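Local coordinates for protein acetylxylan esterase / glucomannan deacetylase (Cellvibrio japonicus, PDB 2W9X) that removes acetyl groups from plant cell wall xylan and glucomannan, with a strong preference for glucomannan, as a carbohydrate esterase of family 2, at residues Phe70-Asp73 with Gln74-Phe77; Thr173-Ser176 with Gln177-Phe180; Asn298-Ile301 with Ala302-Gly306; His336-Ala339 with Asn340-Gln343. All coordinates share one frame; numbering follows the deposited sequence.

Contact 1. Residues Phe70-Asp73 with Gln74-Phe77; sequences FDDD and QNIF
OD1 of D72 reaches over the amides of Q74 and N75 in an Asx turn. The turn joins strand 67-72 to strand 76-81. These belong to two different antiparallel sheets of the N-terminal beta-sandwich domain, so the chain steps from one sheet to the other here. OD1 of D72 accepts from N of Q74 at 2.8 Å, nearly in line with the C-O bond. It also accepts from N of N75 at 3.0 Å, on the syn side but tilted well out of the carboxylate plane. One oxygen thus grips two successive amides and fixes the turn. NE2 of Q74 donates to OD1 of D73 at 3.1 Å, from above the carboxylate plane. The other end of that amide, OE1, is bonded to T120. The F70 and F77 rings pack obliquely. CE1 of F70 lies over one face of the F77 ring, near its rim, with the planes inclined at 46°. L111 touches both rings. The carboxylate of D72 stands almost perpendicular to the F77 ring, at 86°, and meets it at the edge. Its OD2, which is also bonded to the hydroxyl of Y50, sits 3.0 Å from CZ of F77.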
loop_
_atom_site.group_PDB
_atom_site.type_symbol
_atom_site.label_atom_id
_atom_site.label_comp_id
_atom_site.label_asym_id
_atom_site.label_seq_id
_atom_site.Cartn_x
_atom_site.Cartn_y
_atom_site.Cartn_z
ATOM N N PHE B 70 28.579 -33.006 -1.369
ATOM C CA PHE B 70 27.959 -32.436 -0.173
ATOM C C PHE B 70 28.916 -32.431 1.011
ATOM O O PHE B 70 29.778 -33.298 1.119
ATOM C CB PHE B 70 26.754 -33.280 0.247
ATOM C CG PHE B 70 25.507 -33.034 -0.547
ATOM C CD1 PHE B 70 24.742 -31.882 -0.339
ATOM C CD2 PHE B 70 25.047 -33.993 -1.449
ATOM C CE1 PHE B 70 23.567 -31.677 -1.053
ATOM C CE2 PHE B 70 23.870 -33.798 -2.168
ATOM C CZ PHE B 70 23.129 -32.643 -1.972
ATOM N N ASP B 71 28.751 -31.452 1.896
ATOM C CA ASP B 71 29.215 -31.550 3.282
ATOM C C ASP B 71 28.118 -30.955 4.156
ATOM O O ASP B 71 28.226 -29.818 4.644
ATOM C CB ASP B 71 30.559 -30.846 3.504
ATOM C CG ASP B 71 31.191 -31.193 4.862
ATOM O OD1 ASP B 71 30.800 -32.204 5.481
ATOM O OD2 ASP B 71 32.086 -30.455 5.319
ATOM N N ASP B 72 27.039 -31.721 4.313
ATOM C CA ASP B 72 25.842 -31.236 4.980
ATOM C C ASP B 72 25.029 -32.382 5.610
ATOM O O ASP B 72 24.315 -33.114 4.908
ATOM C CB ASP B 72 24.987 -30.450 3.974
ATOM C CG ASP B 72 23.873 -29.645 4.635
ATOM O OD1 ASP B 72 23.419 -30.003 5.742
ATOM O OD2 ASP B 72 23.454 -28.637 4.029
ATOM N N ASP B 73 25.155 -32.533 6.929
ATOM C CA ASP B 73 24.319 -33.472 7.681
ATOM C C ASP B 73 23.233 -32.741 8.484
ATOM O O ASP B 73 22.698 -33.277 9.455
ATOM C CB ASP B 73 25.181 -34.356 8.604
ATOM C CG ASP B 73 25.784 -33.581 9.779
ATOM O OD1 ASP B 73 25.774 -32.329 9.760
ATOM O OD2 ASP B 73 26.278 -34.235 10.727
ATOM N N GLN B 74 22.920 -31.514 8.073
ATOM C CA GLN B 74 21.994 -30.661 8.813
ATOM C C GLN B 74 20.662 -30.475 8.098
ATOM O O GLN B 74 19.650 -30.267 8.740
ATOM C CB GLN B 74 22.625 -29.284 9.063
ATOM C CG GLN B 74 23.829 -29.298 10.008
ATOM C CD GLN B 74 23.448 -29.747 11.397
ATOM O OE1 GLN B 74 22.563 -29.176 12.022
ATOM N NE2 GLN B 74 24.112 -30.780 11.887
ATOM N N ASN B 75 20.680 -30.545 6.770
ATOM C CA ASN B 75 19.507 -30.228 5.957
ATOM C C ASN B 75 18.892 -31.397 5.201
ATOM O O ASN B 75 19.565 -32.373 4.884
ATOM C CB ASN B 75 19.867 -29.141 4.945
ATOM C CG ASN B 75 20.164 -27.825 5.600
ATOM O OD1 ASN B 75 21.322 -27.373 5.633
ATOM N ND2 ASN B 75 19.133 -27.203 6.153
ATOM N N ILE B 76 17.597 -31.274 4.920
ATOM C CA ILE B 76 16.957 -32.053 3.870
ATOM C C ILE B 76 16.934 -31.148 2.637
ATOM O O ILE B 76 16.719 -29.934 2.755
ATOM C CB ILE B 76 15.508 -32.498 4.240
ATOM C CG1 ILE B 76 15.457 -33.137 5.635
ATOM C CG2 ILE B 76 14.947 -33.458 3.180
ATOM C CD1 ILE B 76 14.023 -33.478 6.140
ATOM N N PHE B 77 17.173 -31.744 1.468
ATOM C CA PHE B 77 17.174 -31.034 0.197
ATOM C C PHE B 77 16.209 -31.716 -0.737
ATOM O O PHE B 77 15.915 -32.896 -0.581
ATOM C CB PHE B 77 18.554 -31.122 -0.494
ATOM C CG PHE B 77 19.668 -30.456 0.251
ATOM C CD1 PHE B 77 20.013 -29.134 -0.029
ATOM C CD2 PHE B 77 20.396 -31.156 1.207
ATOM C CE1 PHE B 77 21.060 -28.508 0.651
ATOM C CE2 PHE B 77 21.446 -30.546 1.886
ATOM C CZ PHE B 77 21.780 -29.222 1.608
#

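Contact 2. Residues Thr173-Ser176 with Gln177-Phe180; sequences TTNS and QMAF
The backbone of N175-M178 closes a type I beta turn, with S176 and Q177 at its corners. N of M178 donates to O of N175 at 3.1 Å, from well above the carbonyl plane. A second turn overlaps the first: N of A179 makes a weak bond to O of S176 at 3.2 Å. The side chain of N175 reinforces the first turn. Its CG is anti to the backbone N (chi1 -173°), which swings the amide forward over the next residues. OD1 then accepts from N of Q177 at 3.0 Å, in the carbonyl plane, forming an Asx turn. N of M178 adds a weak bond to the same OD1 at 3.4 Å. M178 bends at its last torsion, so its methyl comes up against the N175 amide. The 3.0 Å approach of CE of M178 to ND2 of N175 is doubtfully short. S176 turns the other way, and its OG is bonded to O of V154. The turn links helix 167-173 to helix 180-187, and most of its residues are buried; A179 is the N-cap of the second helix. F180, the first residue of that helix, packs on helix 339-354 and on T153 of helix 151-154.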
loop_
_atom_site.group_PDB
_atom_site.type_symbol
_atom_site.label_atom_id
_atom_site.label_comp_id
_atom_site.label_asym_id
_atom_site.label_seq_id
_atom_site.Cartn_x
_atom_site.Cartn_y
_atom_site.Cartn_z
ATOM N N THR B 173 9.095 -31.695 8.773
ATOM C CA THR B 173 7.903 -31.226 8.093
ATOM C C THR B 173 8.033 -29.776 7.626
ATOM O O THR B 173 7.152 -29.255 6.944
ATOM C CB THR B 173 6.632 -31.434 8.952
ATOM O OG1 THR B 173 6.783 -30.784 10.225
ATOM C CG2 THR B 173 6.346 -32.931 9.154
ATOM N N THR B 174 9.145 -29.136 7.966
ATOM C CA THR B 174 9.398 -27.760 7.541
ATOM C C THR B 174 9.953 -27.784 6.109
ATOM O O THR B 174 11.026 -28.340 5.856
ATOM C CB THR B 174 10.323 -26.989 8.548
ATOM O OG1 THR B 174 9.674 -26.881 9.823
ATOM C CG2 THR B 174 10.660 -25.581 8.041
ATOM N N ASN B 175 9.192 -27.225 5.168
ATOM C CA ASN B 175 9.645 -27.142 3.779
ATOM C C ASN B 175 9.581 -25.698 3.292
ATOM O O ASN B 175 8.517 -25.208 2.870
ATOM C CB ASN B 175 8.835 -28.071 2.870
ATOM C CG ASN B 175 9.394 -28.142 1.447
ATOM O OD1 ASN B 175 9.999 -27.193 0.953
ATOM N ND2 ASN B 175 9.166 -29.267 0.780
ATOM N N SER B 176 10.733 -25.029 3.328
ATOM C CA SER B 176 10.795 -23.620 2.991
ATOM C C SER B 176 10.407 -23.327 1.544
ATOM O O SER B 176 9.931 -22.237 1.241
ATOM C CB SER B 176 12.192 -23.062 3.295
ATOM O OG SER B 176 12.401 -23.003 4.700
ATOM N N GLN B 177 10.620 -24.301 0.662
ATOM C CA GLN B 177 10.380 -24.124 -0.762
ATOM C C GLN B 177 8.891 -24.161 -1.090
ATOM O O GLN B 177 8.471 -23.759 -2.187
ATOM C CB GLN B 177 11.130 -25.186 -1.575
ATOM C CG GLN B 177 12.653 -25.176 -1.396
ATOM C CD GLN B 177 13.313 -23.855 -1.780
ATOM O OE1 GLN B 177 14.462 -23.615 -1.427
ATOM N NE2 GLN B 177 12.603 -23.011 -2.508
ATOM N N MET B 178 8.095 -24.644 -0.138
ATOM C CA MET B 178 6.633 -24.580 -0.257
ATOM C C MET B 178 5.974 -23.459 0.545
ATOM O O MET B 178 4.754 -23.270 0.460
ATOM C CB MET B 178 6.018 -25.921 0.052
ATOM C CG MET B 178 6.413 -26.863 -1.039
ATOM S SD MET B 178 5.496 -28.316 -0.970
ATOM C CE MET B 178 6.139 -29.003 0.538
ATOM N N ALA B 179 6.782 -22.704 1.289
ATOM C CA ALA B 179 6.292 -21.486 1.913
ATOM C C ALA B 179 5.983 -20.453 0.819
ATOM O O ALA B 179 6.433 -20.587 -0.316
ATOM C CB ALA B 179 7.310 -20.945 2.925
ATOM N N PHE B 180 5.250 -19.401 1.183
ATOM C CA PHE B 180 4.753 -18.423 0.211
ATOM C C PHE B 180 5.830 -17.626 -0.544
ATOM O O PHE B 180 5.581 -17.152 -1.654
ATOM C CB PHE B 180 3.728 -17.479 0.870
ATOM C CG PHE B 180 4.281 -16.688 2.043
ATOM C CD1 PHE B 180 5.033 -15.512 1.834
ATOM C CD2 PHE B 180 4.015 -17.094 3.355
ATOM C CE1 PHE B 180 5.541 -14.769 2.914
ATOM C CE2 PHE B 180 4.503 -16.367 4.433
ATOM C CZ PHE B 180 5.277 -15.191 4.210
#

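Contact 3. Residues Asn298-Ile301 with Ala302-Gly306; sequences NGEI and AEQVG
Q304 folds its side chain back over the carbonyl of E300, one helical turn earlier. Its first torsion (chi1 -52°) puts CG beside the backbone N, 3.3 Å from O of E300. The bend at chi2 (-41°) then turns the amide back to the same oxygen: NE2 of Q304 donates to O of E300 at 3.3 Å, in the carbonyl plane and on a lone pair. N of Q304 also donates to O of E300, again at 3.3 Å, but tilted from that plane. One carbonyl therefore takes a backbone and a side-chain donor from the same residue. The far end of the amide, OE1, is bonded to NZ of K307 on the next turn. E300 itself runs extended away from the helix, its carboxylate nearly perpendicular to the Q304 amide. It forms a salt bridge with R262 and a hydrogen bond with H266.

The remaining bonds open an alpha helix. G299 is the N-cap, at positive phi. Its O accepts from N of E303 at 3.0 Å, and CB of E303 rests 3.5 Å from that oxygen. N of V305 donates to O of I301 at 3.2 Å, almost straight, while CG2 of V305 lies 3.5 Å from the same O of I301.

This segment begins helix 300-314, the crossover helix of the beta-alpha-beta unit made with strands 288-294 and 320-325. I301 and V305 face strand 288-294, and A302 touches strand 320-325. Helix 246-249 lies against E300, I301 and Q304, while E303 packs on K307 of the second subunit.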
loop_
_atom_site.group_PDB
_atom_site.type_symbol
_atom_site.label_atom_id
_atom_site.label_comp_id
_atom_site.label_asym_id
_atom_site.label_seq_id
_atom_site.Cartn_x
_atom_site.Cartn_y
_atom_site.Cartn_z
ATOM N N ASN B 298 -6.072 -9.867 18.151
ATOM C CA ASN B 298 -7.135 -8.837 18.238
ATOM C C ASN B 298 -6.867 -7.587 17.397
ATOM O O ASN B 298 -7.402 -6.498 17.685
ATOM C CB ASN B 298 -7.427 -8.426 19.695
ATOM C CG ASN B 298 -8.044 -9.543 20.533
ATOM O OD1 ASN B 298 -8.227 -10.672 20.068
ATOM N ND2 ASN B 298 -8.381 -9.215 21.794
ATOM N N GLY B 299 -6.049 -7.754 16.356
ATOM C CA GLY B 299 -5.698 -6.661 15.453
ATOM C C GLY B 299 -4.528 -5.817 15.942
ATOM O O GLY B 299 -4.187 -4.808 15.307
ATOM N N GLU B 300 -3.914 -6.205 17.067
ATOM C CA GLU B 300 -2.790 -5.428 17.633
ATOM C C GLU B 300 -1.612 -5.355 16.668
ATOM O O GLU B 300 -0.978 -4.299 16.523
ATOM C CB GLU B 300 -2.331 -5.980 18.993
ATOM C CG GLU B 300 -1.096 -5.252 19.584
ATOM C CD GLU B 300 -0.715 -5.732 20.962
ATOM O OE1 GLU B 300 -0.858 -6.933 21.251
ATOM O OE2 GLU B 300 -0.260 -4.893 21.767
ATOM N N ILE B 301 -1.316 -6.471 16.005
ATOM C CA ILE B 301 -0.185 -6.519 15.087
ATOM C C ILE B 301 -0.423 -5.624 13.865
ATOM O O ILE B 301 0.413 -4.765 13.530
ATOM C CB ILE B 301 0.131 -7.950 14.609
ATOM C CG1 ILE B 301 0.407 -8.895 15.796
ATOM C CG2 ILE B 301 1.315 -7.915 13.646
ATOM C CD1 ILE B 301 0.066 -10.398 15.450
ATOM N N ALA B 302 -1.555 -5.825 13.204
ATOM C CA ALA B 302 -1.910 -5.006 12.038
ATOM C C ALA B 302 -1.874 -3.507 12.379
ATOM O O ALA B 302 -1.399 -2.688 11.583
ATOM C CB ALA B 302 -3.287 -5.412 11.494
ATOM N N GLU B 303 -2.388 -3.138 13.552
ATOM C CA GLU B 303 -2.416 -1.731 13.938
ATOM C C GLU B 303 -1.029 -1.094 14.047
ATOM O O GLU B 303 -0.841 0.043 13.594
ATOM C CB GLU B 303 -3.210 -1.482 15.231
ATOM C CG GLU B 303 -3.151 0.039 15.595
ATOM C CD GLU B 303 -4.313 0.525 16.432
ATOM O OE1 GLU B 303 -5.486 0.352 16.015
ATOM O OE2 GLU B 303 -4.049 1.107 17.501
ATOM N N GLN B 304 -0.063 -1.811 14.633
ATOM C CA GLN B 304 1.275 -1.233 14.786
ATOM C C GLN B 304 1.944 -1.073 13.441
ATOM O O GLN B 304 2.641 -0.091 13.211
ATOM C CB GLN B 304 2.182 -2.047 15.715
ATOM C CG GLN B 304 1.585 -2.378 17.093
ATOM C CD GLN B 304 0.815 -1.226 17.717
ATOM O OE1 GLN B 304 1.338 -0.121 17.862
ATOM N NE2 GLN B 304 -0.440 -1.479 18.078
ATOM N N VAL B 305 1.734 -2.047 12.562
ATOM C CA VAL B 305 2.237 -1.963 11.199
ATOM C C VAL B 305 1.605 -0.775 10.436
ATOM O O VAL B 305 2.298 -0.117 9.646
ATOM C CB VAL B 305 2.117 -3.329 10.469
ATOM C CG1 VAL B 305 2.540 -3.235 9.015
ATOM C CG2 VAL B 305 2.987 -4.370 11.204
ATOM N N GLY B 306 0.321 -0.490 10.690
ATOM C CA GLY B 306 -0.326 0.697 10.102
ATOM C C GLY B 306 0.390 1.991 10.485
ATOM O O GLY B 306 0.542 2.916 9.654
#

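Contact 4. Residues His336-Ala339 with Asn340-Gln343; sequences HPSA and NDDQ
Two torsions bring S338 and D341 together. OG of S338 stands between its backbone N and carbonyl carbon (chi1 61°), turned toward the start of the helix. CG of D341 lies beside its own backbone N (chi1 -64°), so the carboxylate reaches back to S338. The pair is a capping box. N of D341 donates to OG of S338 at 3.1 Å, almost straight at 173°. In return, N of S338 donates to OD2 of D341 at 2.9 Å, from above the carboxylate plane. Both groups have second partners. OG of S338 is bonded to OD1 of D329, and D341 accepts from the backbone amides of D329 and Y330. This ties the helix start to the preceding loop. Regular helical bonds begin at once: N of D342 donates to O of S338 at 2.8 Å, and N of Q343 donates to O of A339 at 2.9 Å. P337 packs beside the capping box, its CB 3.8 Å from CB of D341.

H336, just ahead of the cap, is inferred to raise the nucleophilicity of S151, itself the inferred nucleophile. Its ND1 is bonded to O of H334, and its ring stacks on Y156. The cap sits where the loop carrying H336 enters helix 339-354. P337 packs on F152 of helix 151-154. Farther along, D342 and Q343 lean on F180 and L183 of helix 180-187.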
loop_
_atom_site.group_PDB
_atom_site.type_symbol
_atom_site.label_atom_id
_atom_site.label_comp_id
_atom_site.label_asym_id
_atom_site.label_seq_id
_atom_site.Cartn_x
_atom_site.Cartn_y
_atom_site.Cartn_z
ATOM N N HIS B 336 0.653 -23.328 12.952
ATOM C CA HIS B 336 1.295 -22.491 11.931
ATOM C C HIS B 336 0.668 -22.678 10.534
ATOM O O HIS B 336 -0.016 -23.658 10.290
ATOM C CB HIS B 336 2.816 -22.718 11.889
ATOM C CG HIS B 336 3.557 -22.034 12.990
ATOM N ND1 HIS B 336 3.462 -22.427 14.309
ATOM C CD2 HIS B 336 4.426 -20.997 12.966
ATOM C CE1 HIS B 336 4.232 -21.647 15.049
ATOM N NE2 HIS B 336 4.836 -20.782 14.256
ATOM N N PRO B 337 0.879 -21.709 9.620
ATOM C CA PRO B 337 0.346 -21.870 8.279
ATOM C C PRO B 337 0.672 -23.255 7.686
ATOM O O PRO B 337 1.805 -23.738 7.786
ATOM C CB PRO B 337 1.067 -20.770 7.480
ATOM C CG PRO B 337 1.280 -19.671 8.498
ATOM C CD PRO B 337 1.597 -20.427 9.780
ATOM N N SER B 338 -0.329 -23.865 7.071
ATOM C CA SER B 338 -0.140 -25.090 6.328
ATOM C C SER B 338 0.407 -24.776 4.934
ATOM O O SER B 338 0.459 -23.609 4.529
ATOM C CB SER B 338 -1.469 -25.834 6.215
ATOM O OG SER B 338 -2.410 -25.024 5.531
ATOM N N ALA B 339 0.789 -25.827 4.210
ATOM C CA ALA B 339 1.230 -25.710 2.813
ATOM C C ALA B 339 0.123 -25.082 1.965
ATOM O O ALA B 339 0.393 -24.234 1.112
ATOM C CB ALA B 339 1.650 -27.069 2.255
ATOM N N ASN B 340 -1.123 -25.469 2.247
ATOM C CA ASN B 340 -2.291 -24.762 1.720
ATOM C C ASN B 340 -2.358 -23.274 2.029
ATOM O O ASN B 340 -2.554 -22.483 1.127
ATOM C CB ASN B 340 -3.592 -25.429 2.126
ATOM C CG ASN B 340 -4.264 -26.039 0.948
ATOM O OD1 ASN B 340 -4.189 -27.259 0.738
ATOM N ND2 ASN B 340 -4.845 -25.182 0.087
ATOM N N ASP B 341 -2.223 -22.907 3.295
ATOM C CA ASP B 341 -2.099 -21.496 3.664
ATOM C C ASP B 341 -0.989 -20.788 2.874
ATOM O O ASP B 341 -1.172 -19.664 2.402
ATOM C CB ASP B 341 -1.832 -21.365 5.161
ATOM C CG ASP B 341 -2.974 -21.873 6.017
ATOM O OD1 ASP B 341 -4.135 -21.898 5.557
ATOM O OD2 ASP B 341 -2.712 -22.235 7.174
ATOM N N ASP B 342 0.155 -21.459 2.744
ATOM C CA ASP B 342 1.310 -20.938 1.997
ATOM C C ASP B 342 0.966 -20.627 0.549
ATOM O O ASP B 342 1.229 -19.517 0.081
ATOM C CB ASP B 342 2.509 -21.882 2.121
ATOM C CG ASP B 342 3.180 -21.778 3.475
ATOM O OD1 ASP B 342 3.208 -20.657 4.039
ATOM O OD2 ASP B 342 3.686 -22.797 3.989
ATOM N N GLN B 343 0.343 -21.587 -0.146
ATOM C CA GLN B 343 -0.200 -21.332 -1.493
ATOM C C GLN B 343 -1.194 -20.167 -1.522
ATOM O O GLN B 343 -1.171 -19.352 -2.432
ATOM C CB GLN B 343 -0.839 -22.604 -2.090
ATOM C CG GLN B 343 -1.122 -22.480 -3.590
ATOM C CD GLN B 343 0.137 -22.267 -4.445
ATOM O OE1 GLN B 343 0.307 -21.215 -5.071
ATOM N NE2 GLN B 343 1.009 -23.265 -4.475
#

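Contacts 2 and 4 touch, with centres 9 Å apart: O of M178 is 3.1 Å from CB of D342. N158 joins them too, since its ND2 bonds both O of N175 and OD2 of D342. Contact 4 carries H336, whose side chain is about 4 Å from that of S151 and about 3 Å from a bound glycerol, probably from the crystallisation liquor. A179 of contact 2 is about 10 Å from S151, side chain to side chain. I301 of contact 3 is about 8 Å, side chain to side chain, from N247, a probable transition-state stabiliser. Contact 1 belongs to the other domain. It is 16 Å from contact 2 between centres, and L114 bonds the backbones of both I76 and S176.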